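PDB 6CC2: cell division control protein 45 cdc45 putative from Entamoeba histolytica, which probably acts in eukaryotic DNA replication as the Cdc45 component of the CMG helicase, together with the MCM ring and GINS. Local coordinates for residues A[407-416]-A[453-461]. Sequence-based numbering, arbitrary orientation.
Sequences LVETGIILLL and FLAEASSRR
Knobs-into-holes packing joins helix 393-417 to helix 444-462 in the C-terminal part of Cdc45: Leu-415 is the knob, and Leu-454, Ala-457, Ser-458 and Arg-461 line the hole that receives it. Leu-415 CD1 packs on Ala-457 CB at 3.8 Å and its CD2 on Leu-454 CD2 at 3.9 Å, the two leucine side chains running past each other in opposite directions. The local axes cross at -53° and come within 10.3 Å of each other. Near the crossing Gly-411 lies close to helix 444-462, its CA 3.8 Å from CE2 of the Phe-453 ring and 3.9 Å from Leu-454 CD2. Leu-407 O and Val-408 N lie over one face of that ring, both offset toward its rim; a chi1 of 175°, with CG trans to N, carries the ring there. Val-408 CG2 touches Phe-453 CE1 at 3.6 Å. Strand 468-474 of the mixed sheet adjoins this layer, Phe-468 and Leu-470 packing on Leu-454, whose CD1 also meets Leu-414 CD1, the two side chains crossing at about a right angle. Toward the C-terminal ends, Leu-416 CD1 approaches the guanidinium edge of Arg-461, 3.3 Å from NH1. Leu-415 packs against the same group, its CB 3.7 Å from Arg-461 NH1 and its CD1 farther off over one face, toward the rim. Arg-461 NH2 is hydrogen-bonded to the carbonyl oxygen of Trp-284.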
loop_
_atom_site.group_PDB
_atom_site.type_symbol
_atom_site.label_atom_id
_atom_site.label_comp_id
_atom_site.label_asym_id
_atom_site.label_seq_id
_atom_site.Cartn_x
_atom_site.Cartn_y
_atom_site.Cartn_z
ATOM N N LEU A 407 -4.265 -15.013 -6.910
ATOM C CA LEU A 407 -3.098 -14.426 -7.568
ATOM C C LEU A 407 -1.899 -15.368 -7.529
ATOM O O LEU A 407 -1.217 -15.557 -8.545
ATOM C CB LEU A 407 -2.754 -13.095 -6.914
ATOM C CG LEU A 407 -3.777 -11.998 -7.139
ATOM C CD1 LEU A 407 -3.501 -10.825 -6.209
ATOM C CD2 LEU A 407 -3.756 -11.562 -8.607
ATOM N N VAL A 408 -1.620 -15.966 -6.365
ATOM C CA VAL A 408 -0.474 -16.871 -6.248
ATOM C C VAL A 408 -0.654 -18.072 -7.164
ATOM O O VAL A 408 0.265 -18.463 -7.900
ATOM C CB VAL A 408 -0.272 -17.292 -4.780
ATOM C CG1 VAL A 408 0.697 -18.495 -4.700
ATOM C CG2 VAL A 408 0.245 -16.146 -3.976
ATOM N N GLU A 409 -1.852 -18.662 -7.160
ATOM C CA GLU A 409 -2.100 -19.818 -8.018
ATOM C C GLU A 409 -1.863 -19.476 -9.487
ATOM O O GLU A 409 -1.142 -20.187 -10.202
ATOM C CB GLU A 409 -3.526 -20.325 -7.807
ATOM C CG GLU A 409 -3.908 -21.497 -8.717
ATOM C CD GLU A 409 -5.327 -21.976 -8.482
ATOM O OE1 GLU A 409 -5.501 -22.994 -7.782
ATOM O OE2 GLU A 409 -6.266 -21.324 -8.992
ATOM N N THR A 410 -2.495 -18.395 -9.974
ATOM C CA THR A 410 -2.297 -18.007 -11.367
ATOM C C THR A 410 -0.845 -17.610 -11.615
ATOM O O THR A 410 -0.251 -17.988 -12.637
ATOM C CB THR A 410 -3.226 -16.834 -11.706
ATOM O OG1 THR A 410 -4.586 -17.191 -11.439
ATOM C CG2 THR A 410 -3.091 -16.424 -13.176
ATOM N N GLY A 411 -0.262 -16.857 -10.690
ATOM C CA GLY A 411 1.047 -16.281 -10.922
ATOM C C GLY A 411 2.121 -17.342 -11.029
ATOM O O GLY A 411 3.015 -17.247 -11.881
ATOM N N ILE A 412 2.047 -18.360 -10.179
ATOM C CA ILE A 412 2.979 -19.476 -10.251
ATOM C C ILE A 412 2.931 -20.108 -11.632
ATOM O O ILE A 412 3.970 -20.392 -12.237
ATOM C CB ILE A 412 2.670 -20.515 -9.158
ATOM C CG1 ILE A 412 3.020 -19.957 -7.781
ATOM C CG2 ILE A 412 3.428 -21.813 -9.434
ATOM C CD1 ILE A 412 2.567 -20.848 -6.635
ATOM N N ILE A 413 1.717 -20.349 -12.147
ATOM C CA ILE A 413 1.583 -20.948 -13.477
ATOM C C ILE A 413 2.287 -20.086 -14.517
ATOM O O ILE A 413 3.054 -20.585 -15.351
ATOM C CB ILE A 413 0.097 -21.162 -13.827
ATOM C CG1 ILE A 413 -0.523 -22.197 -12.890
ATOM C CG2 ILE A 413 -0.070 -21.585 -15.277
ATOM C CD1 ILE A 413 -2.039 -22.275 -12.979
ATOM N N LEU A 414 2.032 -18.777 -14.492
ATOM C CA LEU A 414 2.557 -17.916 -15.541
ATOM C C LEU A 414 4.078 -17.816 -15.491
ATOM O O LEU A 414 4.734 -17.806 -16.535
ATOM C CB LEU A 414 1.924 -16.529 -15.454
ATOM C CG LEU A 414 0.434 -16.485 -15.789
ATOM C CD1 LEU A 414 -0.119 -15.093 -15.532
ATOM C CD2 LEU A 414 0.173 -16.909 -17.209
ATOM N N LEU A 415 4.657 -17.729 -14.292
ATOM C CA LEU A 415 6.109 -17.676 -14.207
ATOM C C LEU A 415 6.750 -18.983 -14.662
ATOM O O LEU A 415 7.931 -18.994 -15.016
ATOM C CB LEU A 415 6.549 -17.353 -12.787
ATOM C CG LEU A 415 6.234 -15.939 -12.279
ATOM C CD1 LEU A 415 6.868 -15.749 -10.915
ATOM C CD2 LEU A 415 6.703 -14.859 -13.251
ATOM N N LEU A 416 5.994 -20.081 -14.657
ATOM C CA LEU A 416 6.508 -21.371 -15.123
ATOM C C LEU A 416 6.206 -21.620 -16.595
ATOM O O LEU A 416 7.029 -22.209 -17.303
ATOM C CB LEU A 416 5.906 -22.503 -14.288
ATOM C CG LEU A 416 6.538 -22.785 -12.923
ATOM C CD1 LEU A 416 6.955 -21.519 -12.224
ATOM C CD2 LEU A 416 5.556 -23.569 -12.051
ATOM N N PHE A 453 1.253 -8.438 -8.616
ATOM C CA PHE A 453 1.789 -9.665 -8.048
ATOM C C PHE A 453 2.998 -10.148 -8.840
ATOM O O PHE A 453 4.019 -10.553 -8.256
ATOM C CB PHE A 453 0.716 -10.753 -7.982
ATOM C CG PHE A 453 1.268 -12.064 -7.518
ATOM C CD1 PHE A 453 1.421 -12.309 -6.157
ATOM C CD2 PHE A 453 1.716 -13.001 -8.418
ATOM C CE1 PHE A 453 1.972 -13.492 -5.720
ATOM C CE2 PHE A 453 2.265 -14.187 -7.982
ATOM C CZ PHE A 453 2.403 -14.422 -6.633
ATOM N N LEU A 454 2.868 -10.216 -10.179
ATOM C CA LEU A 454 3.944 -10.741 -10.997
ATOM C C LEU A 454 5.167 -9.847 -10.932
ATOM O O LEU A 454 6.300 -10.357 -10.963
ATOM C CB LEU A 454 3.477 -10.918 -12.447
ATOM C CG LEU A 454 2.479 -12.021 -12.675
ATOM C CD1 LEU A 454 1.879 -11.909 -14.093
ATOM C CD2 LEU A 454 3.109 -13.407 -12.515
ATOM N N ALA A 455 4.979 -8.533 -10.819
ATOM C CA ALA A 455 6.119 -7.643 -10.706
ATOM C C ALA A 455 6.969 -8.029 -9.508
ATOM O O ALA A 455 8.203 -8.110 -9.598
ATOM C CB ALA A 455 5.634 -6.190 -10.582
ATOM N N GLU A 456 6.316 -8.277 -8.361
ATOM C CA GLU A 456 7.036 -8.691 -7.168
ATOM C C GLU A 456 7.566 -10.113 -7.270
ATOM O O GLU A 456 8.719 -10.361 -6.936
ATOM C CB GLU A 456 6.128 -8.558 -5.939
ATOM C CG GLU A 456 6.772 -9.096 -4.694
ATOM C CD GLU A 456 6.008 -8.764 -3.420
ATOM O OE1 GLU A 456 4.875 -8.175 -3.522
ATOM O OE2 GLU A 456 6.522 -9.088 -2.323
ATOM N N ALA A 457 6.732 -11.069 -7.684
ATOM C CA ALA A 457 7.153 -12.466 -7.710
ATOM C C ALA A 457 8.340 -12.688 -8.634
ATOM O O ALA A 457 9.278 -13.409 -8.273
ATOM C CB ALA A 457 5.991 -13.362 -8.151
ATOM N N SER A 458 8.309 -12.110 -9.829
ATOM C CA SER A 458 9.438 -12.266 -10.750
ATOM C C SER A 458 10.677 -11.560 -10.216
ATOM O O SER A 458 11.784 -12.098 -10.304
ATOM C CB SER A 458 9.075 -11.739 -12.144
ATOM O OG SER A 458 8.787 -10.338 -12.136
ATOM N N SER A 459 10.511 -10.368 -9.618
ATOM C CA SER A 459 11.668 -9.661 -9.071
ATOM C C SER A 459 12.328 -10.435 -7.958
ATOM O O SER A 459 13.564 -10.474 -7.866
ATOM C CB SER A 459 11.248 -8.281 -8.559
ATOM O OG SER A 459 10.843 -7.449 -9.622
ATOM N N ARG A 460 11.527 -11.055 -7.081
ATOM C CA ARG A 460 12.123 -11.887 -6.030
ATOM C C ARG A 460 12.776 -13.140 -6.598
ATOM O O ARG A 460 13.838 -13.569 -6.117
ATOM C CB ARG A 460 11.042 -12.242 -5.003
ATOM C CG ARG A 460 10.502 -11.038 -4.251
ATOM C CD ARG A 460 9.615 -11.460 -3.051
ATOM N NE ARG A 460 9.086 -10.299 -2.327
ATOM C CZ ARG A 460 9.706 -9.658 -1.371
ATOM N NH1 ARG A 460 10.896 -10.077 -0.930
ATOM N NH2 ARG A 460 9.116 -8.601 -0.806
ATOM N N ARG A 461 12.167 -13.747 -7.604
ATOM C CA ARG A 461 12.706 -14.992 -8.157
ATOM C C ARG A 461 14.080 -14.764 -8.776
ATOM O O ARG A 461 14.983 -15.595 -8.633
ATOM C CB ARG A 461 11.736 -15.556 -9.187
ATOM C CG ARG A 461 12.330 -16.699 -10.011
ATOM C CD ARG A 461 11.221 -17.489 -10.673
ATOM N NE ARG A 461 10.456 -18.222 -9.685
ATOM C CZ ARG A 461 9.523 -19.120 -9.971
ATOM N NH1 ARG A 461 9.248 -19.402 -11.235
ATOM N NH2 ARG A 461 8.872 -19.733 -8.994
#